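Local coordinates for cellulose 1,4-beta-cellobiosidase (Thermobifida fusca, PDB 4JJJ), which probably hydrolyses cellulose to release cellobiose, this chain being the family 48 glycoside hydrolase catalytic domain of a longer modular enzyme, at residues P102-P107 with L119-P124; N462-S467 with Y495-G500; S467-S472 with V490-Y495. The protein carries 1 engineered substitution. All coordinates share one frame; numbering follows the deposited sequence. Where two conformers were deposited one is given.

Contact 1. Residues P102-P107 with L119-P124; sequences PATYIP and LMNNVP. With BGC (beta-D-glucopyranose), chain D; BGC (beta-D-glucopyranose), chain B.
Y105 O accepts from M120 N at 2.9 Å, and this is the one direct backbone hydrogen bond between two segments that are neither helix nor strand. Both belong to loops lining a glycan-binding pocket of the family 48 catalytic domain, an (alpha/alpha)6 fold, and 119-124 reverses through a type I beta turn from M120 to V123. A single water reinforces the link: it accepts from Y105 N and donates to M120 O and V123 O, so one molecule serves three backbone polar groups.

The Y105 side chain leads with CG anti to the backbone N (chi1 178°), which lays the ring against V123. There V123 CG1 sits over one face, 3.9 Å from the centroid, in a CH-pi contact, while P107 N lies over the opposite face, off toward the ring's margin. M120 sits at the ring edge: its CB lies in the ring plane, and in the conformer given its SD is 5.2 Å from the centroid, a Met-aromatic contact made from beside the ring. Beyond CG this conformer runs extended and brings CE to 3.7 Å from P107 CG. Y271 packs edge-to-face with the same tyrosine ring, and its hydroxyl is hydrogen-bonded to I106 N.

Toward the sugars the packing is aliphatic. T104 CG2 rests 3.9 Å from L119 CB, and the branch ends I106 CD1 and L119 CD1 meet at 4.0 Å. T104 N donates to O2 of the chain B glucose at 3.1 Å, whereas T104 O accepts from O6 of the chain D glucose at 2.7 Å.

Contact 2. Residues N462-S467 with Y495-G500; sequences NFQVPS and YSQDVG. With BGC (beta-D-glucopyranose), chain C; GLC (alpha-D-glucopyranose), chain E.
V465 and S496 form an antiparallel hydrogen-bonded pair, V465 N to S496 O at 2.9 Å and S496 N to V465 O at 2.8 Å; P466 and Y495 follow as a non-hydrogen-bonded pair.

The Q497 amide carries the contact past the strand end. Its NE2 meets F463 O in the carbonyl plane, on a lone pair, at 3.1 Å, and Q464 NE2, within F463's own segment, is a second donor at 3.0 Å, tilted 26° from that plane in the conformer given. Q497 NE2 also donates to Q461 O, of a zinc site with H535.

Here strand 488-496 of a two-stranded sheet gives way to helix 499-516. S496 OG, held between its backbone N and carbonyl carbon (chi1 84°), accepts from D498 N at 2.9 Å, an ST turn. D498 is the helix N-cap, its OD1 taking V501 N and, weakly, G500 N.

Apolar contact centres on F463, whose ring face carries Q497 CG 4.2 Å from the centroid in a CH-pi contact. T502 of helix 499-516 and A531 of helix 519-533 also touch this side chain.

D498 OD2 lies 2.7 Å from O6 of the beta form of a glucose also modelled as the alpha anomer.

Contact 3. Residues S467-S472 with V490-Y495; sequences SDLEWS and VQVVSY. With ZN (zinc ion), chain F.
S494 O is gripped by two successive amides, S467 N at 2.9 Å and D468 N at a longer 3.3 Å, which arrive from the same face of its carbonyl plane. The second stands 55° out of that plane and so does not use a lone pair. D468 N also has a weak bond to S494 OG.

In return, D468 O takes V493 N at 2.9 Å and S494 N weakly. Two residues of 490-495 thus face one of 467-472, which defines a classic beta bulge in the antiparallel pair of strands 465-473 and 488-496, whose short segments run 148° apart. Regular pairing resumes beyond it: E470 N donates to Q491 O, and Q491 N to E470 O. W471 with V490 and L469 with V492 are non-hydrogen-bonded pairs.

L469, W471, V490 and V492 share one face of the sheet, where helices 416-432 and 435-450 pack. V490 lies alongside W471, its CB 3.6 Å from the centroid of the six-membered ring in a CH-pi contact over the face; W471 NE1 is fixed by N412 O. With CG2 anti to its backbone N, V490 spreads that methyl over the same indole face. L469 CD2 meets V492 CG2 at 3.7 Å.

D468 and E470 point to the other face. In the modelled conformer D468 has CG anti to the backbone N (chi1 -167°) and sets OD2 2.0 Å from a zinc ion. The zinc is probably only partly occupied, since a water is modelled almost on it. In the conformer given, a water assigned to the metal donates to L469 O at 2.6 Å and to E470 OE1.

How the contacts relate
Contact 1 comes first along the chain, in the loops between helix 71-83 and helix 131-138, and closes before contacts 2 and 3 begin. Its centre is about 44 Å from that of contact 2 and about 38 Å from that of contact 3, with contacts 1 and 2 on opposite sides of the chain's centre. Contacts 2 and 3 are one continuous structure: both use strands 465-473 and 488-496, share S467 and Y495, and have centres about 13 Å apart, contact 3 being the inner part of the hairpin-like pairing. Contact 1 places four residues in one glycan pocket and contact 2 places D498 in another, consistent with an extended sugar-binding path across the catalytic domain.

Contact 1. Residues P102-P107 with L119-P124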
loop_
_atom_site.group_PDB
_atom_site.type_symbol
_atom_site.label_atom_id
_atom_site.label_comp_id
_atom_site.label_asym_id
_atom_site.label_seq_id
_atom_site.Cartn_x
_atom_site.Cartn_y
_atom_site.Cartn_z
ATOM N N PRO A 102 10.675 22.717 -2.549
ATOM C CA PRO A 102 10.736 21.260 -2.455
ATOM C C PRO A 102 10.835 20.469 -3.683
ATOM O O PRO A 102 11.428 19.376 -3.644
ATOM C CB PRO A 102 9.441 20.889 -1.709
ATOM C CG PRO A 102 8.871 22.136 -1.181
ATOM C CD PRO A 102 9.423 23.281 -2.023
ATOM N N ALA A 103 10.294 20.979 -4.785
ATOM C CA ALA A 103 10.156 20.223 -6.004
ATOM C C ALA A 103 9.754 21.193 -7.088
ATOM O O ALA A 103 9.217 22.276 -6.792
ATOM C CB ALA A 103 9.112 19.122 -5.844
ATOM N N THR A 104 9.932 20.781 -8.340
ATOM C CA THR A 104 9.358 21.454 -9.492
ATOM C C THR A 104 8.130 20.738 -9.956
ATOM O O THR A 104 8.151 19.516 -10.146
ATOM C CB THR A 104 10.409 21.567 -10.671
ATOM O OG1 THR A 104 11.586 22.261 -10.168
ATOM C CG2 THR A 104 9.763 22.365 -11.840
ATOM N N TYR A 105 7.033 21.464 -10.170
ATOM C CA TYR A 105 5.855 20.834 -10.677
ATOM C C TYR A 105 6.004 20.143 -12.034
ATOM O O TYR A 105 6.600 20.706 -12.971
ATOM C CB TYR A 105 4.757 21.875 -10.801
ATOM C CG TYR A 105 3.449 21.405 -11.370
ATOM C CD1 TYR A 105 2.528 20.712 -10.613
ATOM C CD2 TYR A 105 3.061 21.700 -12.671
ATOM C CE1 TYR A 105 1.347 20.260 -11.142
ATOM C CE2 TYR A 105 1.866 21.309 -13.199
ATOM C CZ TYR A 105 0.950 20.628 -12.468
ATOM O OH TYR A 105 -0.266 20.293 -13.002
ATOM N N ILE A 106 5.442 18.935 -12.122
ATOM C CA ILE A 106 5.271 18.242 -13.395
ATOM C C ILE A 106 3.815 17.802 -13.417
ATOM O O ILE A 106 3.358 17.136 -12.453
ATOM C CB ILE A 106 6.209 17.011 -13.496
ATOM C CG1 ILE A 106 7.683 17.405 -13.542
ATOM C CG2 ILE A 106 5.828 16.175 -14.680
ATOM C CD1 ILE A 106 8.642 16.275 -13.283
ATOM N N PRO A 107 3.059 18.109 -14.442
ATOM C CA PRO A 107 1.653 17.647 -14.411
ATOM C C PRO A 107 1.524 16.184 -14.646
ATOM O O PRO A 107 2.270 15.594 -15.426
ATOM C CB PRO A 107 1.020 18.419 -15.589
ATOM C CG PRO A 107 2.145 18.639 -16.478
ATOM C CD PRO A 107 3.314 18.945 -15.658
ATOM N N LEU A 119 8.625 19.597 -16.886
ATOM C CA LEU A 119 8.702 20.546 -15.800
ATOM C C LEU A 119 8.030 21.856 -16.138
ATOM O O LEU A 119 8.193 22.353 -17.266
ATOM C CB LEU A 119 10.139 20.841 -15.451
ATOM C CG LEU A 119 10.981 19.822 -14.706
ATOM C CD1 LEU A 119 11.239 18.513 -15.414
ATOM C CD2 LEU A 119 12.319 20.511 -14.467
ATOM N N MET A 120 7.300 22.413 -15.171
ATOM C CA MET A 120 6.624 23.723 -15.313
ATOM C C MET A 120 7.018 24.643 -14.162
ATOM O O MET A 120 6.574 24.536 -13.031
ATOM C CB MET A 120 5.116 23.571 -15.429
ATOM C CG MET A 120 4.684 22.780 -16.642
ATOM S SD MET A 120 2.921 22.618 -16.826
ATOM C CE MET A 120 2.852 21.753 -18.398
ATOM N N ASN A 121 7.942 25.531 -14.418
ATOM C CA ASN A 121 8.361 26.458 -13.364
ATOM C C ASN A 121 7.379 27.562 -12.981
ATOM O O ASN A 121 7.585 28.196 -11.889
ATOM C CB ASN A 121 9.665 27.181 -13.775
ATOM C CG ASN A 121 10.818 26.233 -13.873
ATOM O OD1 ASN A 121 10.974 25.352 -13.032
ATOM N ND2 ASN A 121 11.599 26.358 -14.926
ATOM N N ASN A 122 6.363 27.791 -13.779
ATOM C CA ASN A 122 5.336 28.850 -13.485
ATOM C C ASN A 122 4.275 28.382 -12.506
ATOM O O ASN A 122 3.424 29.162 -12.125
ATOM C CB ASN A 122 4.669 29.386 -14.767
ATOM C CG ASN A 122 3.849 28.346 -15.520
ATOM O OD1 ASN A 122 3.922 27.146 -15.287
ATOM N ND2 ASN A 122 3.049 28.823 -16.445
ATOM N N VAL A 123 4.319 27.099 -12.089
ATOM C CA VAL A 123 3.329 26.602 -11.154
ATOM C C VAL A 123 3.910 26.712 -9.756
ATOM O O VAL A 123 4.960 26.173 -9.498
ATOM C CB VAL A 123 2.956 25.174 -11.498
ATOM C CG1 VAL A 123 2.204 24.557 -10.347
ATOM C CG2 VAL A 123 2.148 25.103 -12.772
ATOM N N PRO A 124 3.275 27.490 -8.883
ATOM C CA PRO A 124 3.770 27.628 -7.529
ATOM C C PRO A 124 3.761 26.299 -6.727
ATOM O O PRO A 124 2.806 25.573 -6.821
ATOM C CB PRO A 124 2.845 28.657 -6.912
ATOM C CG PRO A 124 2.134 29.305 -8.035
ATOM C CD PRO A 124 2.129 28.384 -9.171
HETATM C C2 BGC D . 10.177 12.967 -10.951
HETATM C C3 BGC D . 11.312 13.888 -10.523
HETATM C C4 BGC D . 10.739 15.248 -10.045
HETATM C C5 BGC D . 9.682 14.990 -8.968
HETATM C C6 BGC D . 8.939 16.305 -8.555
HETATM C C1 BGC D . 9.215 12.793 -9.777
HETATM O O2 BGC D . 10.766 11.722 -11.275
HETATM O O3 BGC D . 12.167 14.080 -11.674
HETATM O O4 BGC D . 11.754 16.032 -9.418
HETATM O O5 BGC D . 8.693 14.101 -9.501
HETATM O O6 BGC D . 8.168 16.852 -9.625
HETATM C C2 BGC B . 13.042 17.979 -9.291
HETATM C C3 BGC B . 13.839 19.056 -10.059
HETATM C C4 BGC B . 14.774 18.383 -11.075
HETATM C C5 BGC B . 14.004 17.356 -11.946
HETATM C C6 BGC B . 14.757 16.592 -13.038
HETATM C C1 BGC B . 12.379 17.032 -10.256
HETATM O O2 BGC B . 12.137 18.665 -8.494
HETATM O O3 BGC B . 14.649 19.830 -9.128
HETATM O O4 BGC B . 15.122 19.418 -12.096
HETATM O O5 BGC B . 13.420 16.372 -11.018
HETATM O O6 BGC B . 14.032 16.386 -14.253
HETATM O O HOH W 1 7.045 24.457 -10.290
#

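Contact 2. Residues N462-S467 with Y495-G500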
loop_
_atom_site.group_PDB
_atom_site.type_symbol
_atom_site.label_atom_id
_atom_site.label_comp_id
_atom_site.label_asym_id
_atom_site.label_seq_id
_atom_site.Cartn_x
_atom_site.Cartn_y
_atom_site.Cartn_z
ATOM N N ASN A 462 -17.395 -24.288 0.523
ATOM C CA ASN A 462 -17.711 -23.404 -0.605
ATOM C C ASN A 462 -18.103 -22.024 -0.065
ATOM O O ASN A 462 -19.030 -21.370 -0.528
ATOM C CB ASN A 462 -18.897 -24.012 -1.368
ATOM C CG ASN A 462 -18.549 -25.375 -1.952
ATOM O OD1 ASN A 462 -17.472 -25.572 -2.417
ATOM N ND2 ASN A 462 -19.484 -26.267 -1.926
ATOM N N PHE A 463 -17.380 -21.553 0.980
ATOM C CA PHE A 463 -17.694 -20.225 1.487
ATOM C C PHE A 463 -17.424 -19.177 0.410
ATOM O O PHE A 463 -16.658 -19.434 -0.521
ATOM C CB PHE A 463 -16.756 -19.926 2.700
ATOM C CG PHE A 463 -15.352 -19.486 2.354
ATOM C CD1 PHE A 463 -15.019 -18.161 2.251
ATOM C CD2 PHE A 463 -14.366 -20.457 2.064
ATOM C CE1 PHE A 463 -13.769 -17.830 1.970
ATOM C CE2 PHE A 463 -13.053 -20.066 1.778
ATOM C CZ PHE A 463 -12.791 -18.745 1.710
ATOM N N GLN A 464 -17.973 -17.988 0.614
ATOM C CA GLN A 464 -17.736 -16.898 -0.341
ATOM C C GLN A 464 -17.737 -15.567 0.407
ATOM O O GLN A 464 -18.583 -15.339 1.274
ATOM C CB GLN A 464 -18.890 -16.838 -1.388
ATOM C CG GLN A 464 -19.074 -18.095 -2.263
ATOM C CD GLN A 464 -18.195 -17.955 -3.449
ATOM O OE1 GLN A 464 -18.563 -17.286 -4.430
ATOM N NE2 GLN A 464 -16.976 -18.319 -3.302
ATOM N N VAL A 465 -16.823 -14.677 0.027
ATOM C CA VAL A 465 -16.794 -13.325 0.534
ATOM C C VAL A 465 -16.835 -12.361 -0.646
ATOM O O VAL A 465 -16.496 -12.759 -1.805
ATOM C CB VAL A 465 -15.492 -13.069 1.370
ATOM C CG1 VAL A 465 -15.479 -14.050 2.572
ATOM C CG2 VAL A 465 -14.238 -13.261 0.538
ATOM N N PRO A 466 -17.219 -11.111 -0.407
ATOM C CA PRO A 466 -17.190 -10.122 -1.512
ATOM C C PRO A 466 -15.835 -9.929 -2.138
ATOM O O PRO A 466 -14.826 -9.976 -1.479
ATOM C CB PRO A 466 -17.760 -8.855 -0.877
ATOM C CG PRO A 466 -18.520 -9.387 0.328
ATOM C CD PRO A 466 -17.752 -10.551 0.818
ATOM N N SER A 467 -15.805 -9.660 -3.440
ATOM C CA SER A 467 -14.619 -9.428 -4.188
ATOM C C SER A 467 -14.661 -8.096 -4.934
ATOM O O SER A 467 -13.964 -7.137 -4.565
ATOM C CB SER A 467 -14.333 -10.608 -5.148
ATOM O OG SER A 467 -13.224 -10.239 -5.980
ATOM N N TYR A 495 -17.812 -12.356 -6.111
ATOM C CA TYR A 495 -17.428 -13.022 -4.858
ATOM C C TYR A 495 -16.216 -13.884 -5.100
ATOM O O TYR A 495 -15.886 -14.189 -6.218
ATOM C CB TYR A 495 -18.607 -13.852 -4.270
ATOM C CG TYR A 495 -19.811 -13.001 -3.998
ATOM C CD1 TYR A 495 -20.082 -12.495 -2.726
ATOM C CD2 TYR A 495 -20.725 -12.660 -5.044
ATOM C CE1 TYR A 495 -21.196 -11.701 -2.487
ATOM C CE2 TYR A 495 -21.837 -11.843 -4.791
ATOM C CZ TYR A 495 -22.046 -11.390 -3.476
ATOM O OH TYR A 495 -23.133 -10.593 -3.171
ATOM N N SER A 496 -15.495 -14.228 -4.030
ATOM C CA SER A 496 -14.286 -15.063 -4.113
ATOM C C SER A 496 -14.147 -15.906 -2.846
ATOM O O SER A 496 -14.922 -15.797 -1.916
ATOM C CB SER A 496 -13.074 -14.171 -4.263
ATOM O OG SER A 496 -12.684 -13.763 -3.018
ATOM N N GLN A 497 -13.070 -16.684 -2.851
ATOM C CA GLN A 497 -12.549 -17.341 -1.667
ATOM C C GLN A 497 -11.142 -16.776 -1.227
ATOM O O GLN A 497 -10.289 -17.482 -0.706
ATOM C CB GLN A 497 -12.449 -18.854 -1.926
ATOM C CG GLN A 497 -13.825 -19.494 -2.108
ATOM C CD GLN A 497 -13.735 -20.985 -2.014
ATOM O OE1 GLN A 497 -12.867 -21.594 -2.638
ATOM N NE2 GLN A 497 -14.640 -21.598 -1.279
ATOM N N ASP A 498 -10.935 -15.509 -1.512
ATOM C CA ASP A 498 -9.639 -14.882 -1.237
ATOM C C ASP A 498 -9.376 -15.008 0.262
ATOM O O ASP A 498 -10.077 -14.438 1.035
ATOM C CB ASP A 498 -9.680 -13.455 -1.726
ATOM C CG ASP A 498 -8.439 -12.730 -1.537
ATOM O OD1 ASP A 498 -7.809 -12.835 -0.464
ATOM O OD2 ASP A 498 -8.068 -11.891 -2.428
ATOM N N VAL A 499 -8.297 -15.693 0.570
ATOM C CA VAL A 499 -8.095 -16.091 1.987
ATOM C C VAL A 499 -7.626 -14.877 2.813
ATOM O O VAL A 499 -7.850 -14.853 4.023
ATOM C CB VAL A 499 -7.193 -17.308 2.170
ATOM C CG1 VAL A 499 -7.842 -18.515 1.449
ATOM C CG2 VAL A 499 -5.775 -17.049 1.660
ATOM N N GLY A 500 -6.923 -13.954 2.165
ATOM C CA GLY A 500 -6.424 -12.740 2.827
ATOM C C GLY A 500 -7.613 -11.866 3.221
ATOM O O GLY A 500 -7.737 -11.361 4.363
HETATM C C2 BGC C . -7.504 -8.217 -6.262
HETATM C C3 BGC C . -6.093 -7.672 -6.069
HETATM C C4 BGC C . -5.395 -8.375 -4.886
HETATM C C5 BGC C . -5.529 -9.910 -4.859
HETATM C C6 BGC C . -5.126 -10.532 -3.520
HETATM C C1 BGC C . -7.509 -9.727 -6.270
HETATM O O1 BGC C . -8.911 -10.139 -6.382
HETATM O O2 BGC C . -7.945 -7.644 -7.538
HETATM O O3 BGC C . -6.117 -6.258 -5.853
HETATM O O4 BGC C . -3.997 -8.083 -4.842
HETATM O O5 BGC C . -6.887 -10.285 -5.087
HETATM O O6 BGC C . -5.971 -10.155 -2.463
HETATM C C1 GLC E . -7.261 -10.106 -6.361
HETATM C C2 GLC E . -7.306 -8.637 -6.493
HETATM C C3 GLC E . -5.897 -8.028 -6.270
HETATM C C4 GLC E . -5.328 -8.463 -4.915
HETATM C C5 GLC E . -5.430 -9.990 -4.870
HETATM C C6 GLC E . -5.021 -10.630 -3.575
HETATM O O1 GLC E . -6.413 -10.463 -7.379
HETATM O O2 GLC E . -7.645 -8.297 -7.908
HETATM O O3 GLC E . -5.910 -6.619 -6.426
HETATM O O4 GLC E . -3.929 -8.117 -4.843
HETATM O O5 GLC E . -6.784 -10.402 -5.065
HETATM O O6 GLC E . -5.889 -10.209 -2.583
HETATM O O HOH W 2 -17.831 -16.861 -6.966
HETATM O O HOH W 3 -12.381 -11.253 -2.131
#

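Contact 3. Residues S467-S472 with V490-Y495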
loop_
_atom_site.group_PDB
_atom_site.type_symbol
_atom_site.label_atom_id
_atom_site.label_comp_id
_atom_site.label_asym_id
_atom_site.label_seq_id
_atom_site.Cartn_x
_atom_site.Cartn_y
_atom_site.Cartn_z
ATOM N N SER A 467 -15.805 -9.660 -3.440
ATOM C CA SER A 467 -14.619 -9.428 -4.188
ATOM C C SER A 467 -14.661 -8.096 -4.934
ATOM O O SER A 467 -13.964 -7.137 -4.565
ATOM C CB SER A 467 -14.333 -10.608 -5.148
ATOM O OG SER A 467 -13.224 -10.239 -5.980
ATOM N N ASP A 468 -15.542 -7.950 -5.914
ATOM C CA ASP A 468 -15.582 -6.726 -6.726
ATOM C C ASP A 468 -16.787 -5.905 -6.382
ATOM O O ASP A 468 -17.916 -6.443 -6.248
ATOM C CB ASP A 468 -15.599 -7.097 -8.227
ATOM C CG ASP A 468 -15.332 -5.941 -9.143
ATOM O OD1 ASP A 468 -14.422 -5.093 -8.889
ATOM O OD2 ASP A 468 -16.011 -5.953 -10.216
ATOM N N LEU A 469 -16.579 -4.596 -6.281
ATOM C CA LEU A 469 -17.594 -3.654 -5.946
ATOM C C LEU A 469 -17.805 -2.690 -7.141
ATOM O O LEU A 469 -16.865 -2.390 -7.866
ATOM C CB LEU A 469 -17.176 -2.825 -4.761
ATOM C CG LEU A 469 -16.853 -3.592 -3.478
ATOM C CD1 LEU A 469 -16.448 -2.686 -2.394
ATOM C CD2 LEU A 469 -18.009 -4.470 -3.020
ATOM N N GLU A 470 -19.055 -2.234 -7.317
ATOM C CA GLU A 470 -19.416 -1.230 -8.306
ATOM C C GLU A 470 -20.079 -0.043 -7.610
ATOM O O GLU A 470 -21.111 -0.214 -6.884
ATOM C CB GLU A 470 -20.404 -1.765 -9.339
ATOM C CG GLU A 470 -20.719 -0.752 -10.466
ATOM C CD GLU A 470 -19.653 -0.509 -11.516
ATOM O OE1 GLU A 470 -18.692 -1.277 -11.556
ATOM O OE2 GLU A 470 -19.776 0.461 -12.291
ATOM N N TRP A 471 -19.472 1.124 -7.757
ATOM C CA TRP A 471 -19.875 2.332 -7.067
ATOM C C TRP A 471 -20.675 3.249 -8.059
ATOM O O TRP A 471 -20.457 3.250 -9.258
ATOM C CB TRP A 471 -18.613 3.105 -6.693
ATOM C CG TRP A 471 -17.826 2.387 -5.650
ATOM C CD1 TRP A 471 -16.787 1.515 -5.802
ATOM C CD2 TRP A 471 -18.154 2.392 -4.217
ATOM N NE1 TRP A 471 -16.416 0.939 -4.559
ATOM C CE2 TRP A 471 -17.231 1.489 -3.582
ATOM C CE3 TRP A 471 -19.071 3.077 -3.456
ATOM C CZ2 TRP A 471 -17.281 1.226 -2.229
ATOM C CZ3 TRP A 471 -19.056 2.869 -2.100
ATOM C CH2 TRP A 471 -18.243 1.933 -1.517
ATOM N N SER A 472 -21.557 4.034 -7.480
ATOM C CA SER A 472 -22.279 5.000 -8.202
ATOM C C SER A 472 -22.624 6.170 -7.305
ATOM O O SER A 472 -22.758 6.024 -6.110
ATOM C CB SER A 472 -23.502 4.401 -8.888
ATOM O OG SER A 472 -24.389 3.845 -7.959
ATOM N N VAL A 490 -23.226 1.460 -3.463
ATOM C CA VAL A 490 -22.352 0.405 -3.831
ATOM C C VAL A 490 -23.169 -0.906 -3.980
ATOM O O VAL A 490 -24.087 -1.229 -3.156
ATOM C CB VAL A 490 -21.223 0.222 -2.769
ATOM C CG1 VAL A 490 -21.754 -0.247 -1.416
ATOM C CG2 VAL A 490 -20.255 -0.838 -3.222
ATOM N N GLN A 491 -22.744 -1.725 -4.954
ATOM C CA GLN A 491 -23.273 -3.082 -5.114
ATOM C C GLN A 491 -22.063 -4.054 -5.291
ATOM O O GLN A 491 -21.000 -3.668 -5.853
ATOM C CB GLN A 491 -24.374 -3.174 -6.236
ATOM C CG GLN A 491 -23.840 -2.816 -7.564
ATOM C CD GLN A 491 -24.899 -2.911 -8.659
ATOM O OE1 GLN A 491 -25.715 -3.809 -8.655
ATOM N NE2 GLN A 491 -24.672 -2.105 -9.678
ATOM N N VAL A 492 -22.243 -5.229 -4.720
ATOM C CA VAL A 492 -21.265 -6.306 -4.825
ATOM C C VAL A 492 -21.592 -7.024 -6.134
ATOM O O VAL A 492 -22.735 -7.532 -6.276
ATOM C CB VAL A 492 -21.329 -7.262 -3.630
ATOM C CG1 VAL A 492 -20.322 -8.404 -3.786
ATOM C CG2 VAL A 492 -21.092 -6.443 -2.345
ATOM N N VAL A 493 -20.623 -7.103 -7.031
ATOM C CA VAL A 493 -20.815 -7.761 -8.326
ATOM C C VAL A 493 -20.020 -9.047 -8.531
ATOM O O VAL A 493 -20.131 -9.689 -9.598
ATOM C CB VAL A 493 -20.574 -6.771 -9.489
ATOM C CG1 VAL A 493 -21.611 -5.622 -9.377
ATOM C CG2 VAL A 493 -19.203 -6.230 -9.515
ATOM N N SER A 494 -19.089 -9.380 -7.622
ATOM C CA SER A 494 -18.417 -10.700 -7.672
ATOM C C SER A 494 -18.006 -11.071 -6.278
ATOM O O SER A 494 -17.905 -10.181 -5.393
ATOM C CB SER A 494 -17.267 -10.722 -8.576
ATOM O OG SER A 494 -16.130 -10.136 -8.089
ATOM N N TYR A 495 -17.812 -12.356 -6.111
ATOM C CA TYR A 495 -17.428 -13.022 -4.858
ATOM C C TYR A 495 -16.216 -13.884 -5.100
ATOM O O TYR A 495 -15.886 -14.189 -6.218
ATOM C CB TYR A 495 -18.607 -13.852 -4.270
ATOM C CG TYR A 495 -19.811 -13.001 -3.998
ATOM C CD1 TYR A 495 -20.082 -12.495 -2.726
ATOM C CD2 TYR A 495 -20.725 -12.660 -5.044
ATOM C CE1 TYR A 495 -21.196 -11.701 -2.487
ATOM C CE2 TYR A 495 -21.837 -11.843 -4.791
ATOM C CZ TYR A 495 -22.046 -11.390 -3.476
ATOM O OH TYR A 495 -23.133 -10.593 -3.171
HETATM ZN ZN ZN F . -15.897 -4.514 -11.609
HETATM O O HOH W 4 -13.937 -11.044 -8.897
HETATM O O HOH W 5 -13.778 -3.612 -11.018
HETATM O O HOH W 6 -16.861 -3.375 -10.221
HETATM O O HOH W 7 -15.511 -4.748 -11.277
HETATM O O HOH W 8 -13.969 -4.624 -12.176
HETATM O O HOH W 9 -17.579 -5.148 -13.002
#